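Local structure of ArsR family transcriptional regulator (Comamonas testosteroni, 6UVU) at residues Leu86-Cys91 and Ile95-Val100; Asp61-Ala64 and Lys69-Ala72. The protein acts as an antimony(III)-responsive transcriptional repressor, probably binding DNA through a winged helix-turn-helix domain. All blocks are in the same frame, centred on the assembly; numbering follows the deposited sequence.

Contact 1. Residues Leu86-Cys91 and Ile95-Val100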
# COMPACT_ATOMS: atom_id res chain seq x y z
N LEU B 86 -5.22 -4.21 15.27
CA LEU B 86 -6.01 -5.34 15.71
C LEU B 86 -6.65 -5.04 17.06
O LEU B 86 -6.26 -4.11 17.77
CB LEU B 86 -5.15 -6.61 15.82
CG LEU B 86 -4.34 -6.98 14.59
CD1 LEU B 86 -3.58 -8.25 14.81
CD2 LEU B 86 -5.24 -7.11 13.39
N ARG B 87 -7.66 -5.84 17.39
CA ARG B 87 -8.21 -5.93 18.74
C ARG B 87 -7.89 -7.33 19.26
O ARG B 87 -8.14 -8.32 18.56
CB ARG B 87 -9.72 -5.69 18.72
CG ARG B 87 -10.44 -5.81 20.06
CD ARG B 87 -11.88 -5.30 19.92
NE ARG B 87 -12.84 -6.13 20.65
CZ ARG B 87 -13.34 -7.28 20.21
NH1 ARG B 87 -12.95 -7.77 19.04
NH2 ARG B 87 -14.22 -7.95 20.95
N ALA B 88 -7.29 -7.40 20.45
CA ALA B 88 -6.95 -8.67 21.08
C ALA B 88 -7.95 -8.94 22.21
O ALA B 88 -7.93 -8.27 23.25
CB ALA B 88 -5.51 -8.66 21.61
N ALA B 89 -8.82 -9.93 22.00
CA ALA B 89 -9.88 -10.28 22.95
C ALA B 89 -9.44 -11.51 23.73
O ALA B 89 -9.31 -12.60 23.15
CB ALA B 89 -11.19 -10.54 22.23
N ARG B 90 -9.20 -11.33 25.03
CA ARG B 90 -8.71 -12.38 25.91
C ARG B 90 -9.80 -12.79 26.90
O ARG B 90 -10.39 -11.94 27.57
CB ARG B 90 -7.48 -11.93 26.70
CG ARG B 90 -6.94 -13.01 27.60
CD ARG B 90 -5.60 -12.66 28.19
NE ARG B 90 -5.70 -11.83 29.38
CZ ARG B 90 -6.04 -12.27 30.60
NH1 ARG B 90 -6.36 -13.55 30.79
NH2 ARG B 90 -6.09 -11.42 31.62
N CYS B 91 -10.07 -14.09 26.96
CA CYS B 91 -10.90 -14.67 28.02
C CYS B 91 -10.23 -15.97 28.43
O CYS B 91 -10.01 -16.84 27.59
CB CYS B 91 -12.34 -14.90 27.55
SG CYS B 91 -13.48 -15.44 28.87
N ILE B 95 -6.64 -15.89 23.39
CA ILE B 95 -6.63 -14.54 22.83
C ILE B 95 -7.05 -14.64 21.37
O ILE B 95 -6.42 -15.36 20.59
CB ILE B 95 -5.26 -13.87 22.96
CG1 ILE B 95 -4.73 -14.01 24.40
CG2 ILE B 95 -5.35 -12.41 22.56
CD1 ILE B 95 -3.39 -13.30 24.65
N HIS B 96 -8.12 -13.94 21.03
CA HIS B 96 -8.69 -13.91 19.69
C HIS B 96 -8.38 -12.54 19.09
O HIS B 96 -8.60 -11.51 19.74
CB HIS B 96 -10.19 -14.18 19.75
CG HIS B 96 -10.84 -14.38 18.41
ND1 HIS B 96 -11.47 -13.36 17.72
CD2 HIS B 96 -11.00 -15.50 17.66
CE1 HIS B 96 -11.97 -13.83 16.59
NE2 HIS B 96 -11.70 -15.13 16.53
N TYR B 97 -7.84 -12.53 17.88
CA TYR B 97 -7.38 -11.30 17.23
C TYR B 97 -8.27 -10.97 16.05
O TYR B 97 -8.58 -11.85 15.25
CB TYR B 97 -5.94 -11.44 16.75
CG TYR B 97 -4.91 -11.42 17.86
CD1 TYR B 97 -4.39 -10.22 18.33
CD2 TYR B 97 -4.46 -12.60 18.42
CE1 TYR B 97 -3.44 -10.21 19.33
CE2 TYR B 97 -3.51 -12.59 19.41
CZ TYR B 97 -3.01 -11.41 19.86
OH TYR B 97 -2.08 -11.45 20.86
N ARG B 98 -8.67 -9.70 15.94
CA ARG B 98 -9.49 -9.21 14.84
C ARG B 98 -8.94 -7.88 14.34
O ARG B 98 -8.43 -7.08 15.13
CB ARG B 98 -10.95 -9.02 15.28
CG ARG B 98 -11.94 -9.06 14.14
CD ARG B 98 -13.34 -8.68 14.60
NE ARG B 98 -13.82 -9.52 15.70
CZ ARG B 98 -14.46 -10.68 15.53
NH1 ARG B 98 -14.70 -11.13 14.30
NH2 ARG B 98 -14.87 -11.38 16.58
N ILE B 99 -9.04 -7.64 13.03
CA ILE B 99 -8.64 -6.38 12.41
C ILE B 99 -9.70 -5.33 12.71
O ILE B 99 -10.88 -5.50 12.35
CB ILE B 99 -8.47 -6.54 10.88
CG1 ILE B 99 -7.34 -7.50 10.51
CG2 ILE B 99 -8.23 -5.20 10.23
CD1 ILE B 99 -7.34 -7.86 9.03
N VAL B 100 -9.29 -4.22 13.32
CA VAL B 100 -10.20 -3.11 13.58
C VAL B 100 -9.78 -1.82 12.89
O VAL B 100 -10.44 -0.79 13.06
CB VAL B 100 -10.39 -2.89 15.10
CG1 VAL B 100 -11.07 -4.11 15.73
CG2 VAL B 100 -9.05 -2.61 15.76
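Arg87 and Arg98 face each other as a hydrogen-bonded antiparallel pair, and Ala89 with His96 repeats the pattern. Arg87 N reaches Arg98 O at 2.7 Å, Arg98 N returns to Arg87 O, and in the second pair Ala89 N gives its hydrogen to His96 O at 2.8 Å, almost straight at 175°, with His96 N bonding back to Ala89 O. Weaker CA-H...O contacts thicken this ladder, Tyr97 CA lying 3.4 Å from Arg87 O.

Apolar contacts gather on the face that carries Ala88, Tyr97 and Ile95. The Ala88 methyl meets the Tyr97 ring obliquely, CB to CE1 3.4 Å, while its other neighbour is Ile95 CG2. Arg90 lays CB, CG and CD against Ile95 CG1, while its NH1 is hydrogen-bonded to Gly92 O in the turn. Leu86 and Ile99 start out on diverging bonds, yet with Leu86 CG set anti to its carbonyl carbon (chi1 -53°) CD2 swings back to Ile99 CG1, 3.6 Å away, and CD1 crosses to Tyr97 CD1 at 4.1 Å. Removing both methyls with an alanine at Leu86 would probably leave Ile99 CG1 and the Tyr97 ring without that partner and open a gap toward Leu51, Leu77 and Leu80 of the helices beneath.

On the face of Arg87, Ala89, His96 and Arg98, the two arginines run side by side in the same direction, their guanidinium planes 26° apart and Arg87 NH1 3.9 Å from Arg98 NE, edge against edge; such like charges probably repel. The Ala89 methyl lies over a face of the Arg87 guanidinium, offset toward its rim.

With Leu86 packed against both helices 42-54 and 70-82, Tyr97 against the second and Ile99 against the first, this two-stranded antiparallel hairpin is the wing of a winged helix-turn-helix domain.

Contact 2. Residues Asp61-Ala64 and Lys69-Ala72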
# COMPACT_ATOMS: atom_id res chain seq x y z
N ASP B 61 -4.30 -21.29 15.52
CA ASP B 61 -4.91 -21.45 14.20
C ASP B 61 -4.23 -20.55 13.19
O ASP B 61 -3.90 -20.98 12.08
CB ASP B 61 -6.40 -21.13 14.28
CG ASP B 61 -7.16 -22.08 15.21
OD1 ASP B 61 -6.60 -23.12 15.60
OD2 ASP B 61 -8.32 -21.75 15.55
N LEU B 62 -4.00 -19.29 13.55
CA LEU B 62 -3.36 -18.35 12.63
C LEU B 62 -1.96 -18.81 12.26
O LEU B 62 -1.59 -18.80 11.08
CB LEU B 62 -3.35 -16.96 13.26
CG LEU B 62 -2.63 -15.89 12.46
CD1 LEU B 62 -3.12 -15.86 11.02
CD2 LEU B 62 -2.81 -14.55 13.11
N ALA B 63 -1.17 -19.26 13.24
CA ALA B 63 0.17 -19.75 12.94
C ALA B 63 0.13 -21.01 12.08
O ALA B 63 1.03 -21.22 11.25
CB ALA B 63 0.94 -20.03 14.23
N ALA B 64 -0.89 -21.86 12.25
CA ALA B 64 -1.03 -23.00 11.35
C ALA B 64 -1.37 -22.54 9.94
O ALA B 64 -0.82 -23.07 8.97
CB ALA B 64 -2.09 -23.97 11.86
N LYS B 69 5.66 -20.43 13.42
CA LYS B 69 5.60 -20.93 14.79
C LYS B 69 4.72 -20.02 15.64
O LYS B 69 4.76 -18.80 15.49
CB LYS B 69 7.00 -20.99 15.39
CG LYS B 69 7.94 -21.92 14.66
CD LYS B 69 9.39 -21.47 14.78
CE LYS B 69 10.29 -22.43 14.02
NZ LYS B 69 10.00 -23.85 14.38
N PRO B 70 3.94 -20.58 16.57
CA PRO B 70 3.02 -19.73 17.35
C PRO B 70 3.71 -18.59 18.07
O PRO B 70 3.15 -17.49 18.14
CB PRO B 70 2.38 -20.72 18.33
CG PRO B 70 2.54 -22.05 17.69
CD PRO B 70 3.84 -22.00 16.95
N GLN B 71 4.92 -18.81 18.58
CA GLN B 71 5.55 -17.78 19.41
C GLN B 71 5.92 -16.55 18.59
O GLN B 71 5.71 -15.41 19.03
CB GLN B 71 6.78 -18.34 20.12
CG GLN B 71 6.56 -18.57 21.62
CD GLN B 71 5.98 -17.33 22.32
OE1 GLN B 71 6.47 -16.22 22.14
NE2 GLN B 71 4.94 -17.54 23.12
N ALA B 72 6.47 -16.75 17.39
CA ALA B 72 6.75 -15.63 16.49
C ALA B 72 5.46 -14.95 16.05
O ALA B 72 5.39 -13.72 15.98
CB ALA B 72 7.54 -16.12 15.29
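The peptide group joining Lys69 to Pro70 presents one face to the Ala63 methyl. Ala63 CB stands over that face, 3.8 Å from Pro70 N and 4.0 Å from Lys69 C, so the methyl meets the flat C-N unit from above, not at its rim. From the same spot it also reaches Pro70 CA at 3.8 Å, and it comes more loosely to the pyrrolidine ring, with CB to Pro70 CG at 4.3 Å.

The rest of the geometry follows from how the end of one helix and the start of the next are set. Ala63 points its CB at the start of the next helix, and the backbones come together here, Ala63 CA and Pro70 CA being 5.3 Å apart. Lys69 occupies the N-cap position with an extended backbone (psi 142°), and Pro70 opens helix 70-82; a proline suits that first turn, where a backbone N-H would have no carbonyl of a preceding turn to bond. The CB of Lys69 points away, and it is the backbone carbonyl carbon that meets the methyl.

Beside this touch, Leu62 and Ala63 both pack on Val73, one turn further along helix 70-82, while Leu62 also meets Leu77 and reaches Leu47, Ala50 and Leu51 of helix 42-54. Helices 59-65 and 70-82 with the short turn between them form the helix-turn-helix unit, in which the second helix is, as in relatives of this family, probably the one that reads DNA.

No hydrogen bond or salt bridge spans the two segments. A single buried methyl packs on a peptide face and a proline, which implies that close apolar fit, without polar pairing, contributes to the spacing here, together with the short turn and the Leu62 packing.

In the fold
After helices 26-39 and 42-54 the chain enters helix 59-65, and contact 2 closes the first loop, the short turn that leads into helix 70-82. That helix runs on to strand 86-91, after which contact 1 closes the second loop by folding residues 95-100 back as a hairpin. The two loops follow in series, neither nesting nor crossing. Their centres lie 15 Å apart and their nearest atoms about 6 Å, without touching. Helix 70-82 bridges them: its start takes part in contact 2, while its later residues Leu77 and Leu80 meet the hairpin. At the end of the hairpin, Arg98 and Val100 pack on Ala11 of the second subunit, before helix 102-121 begins.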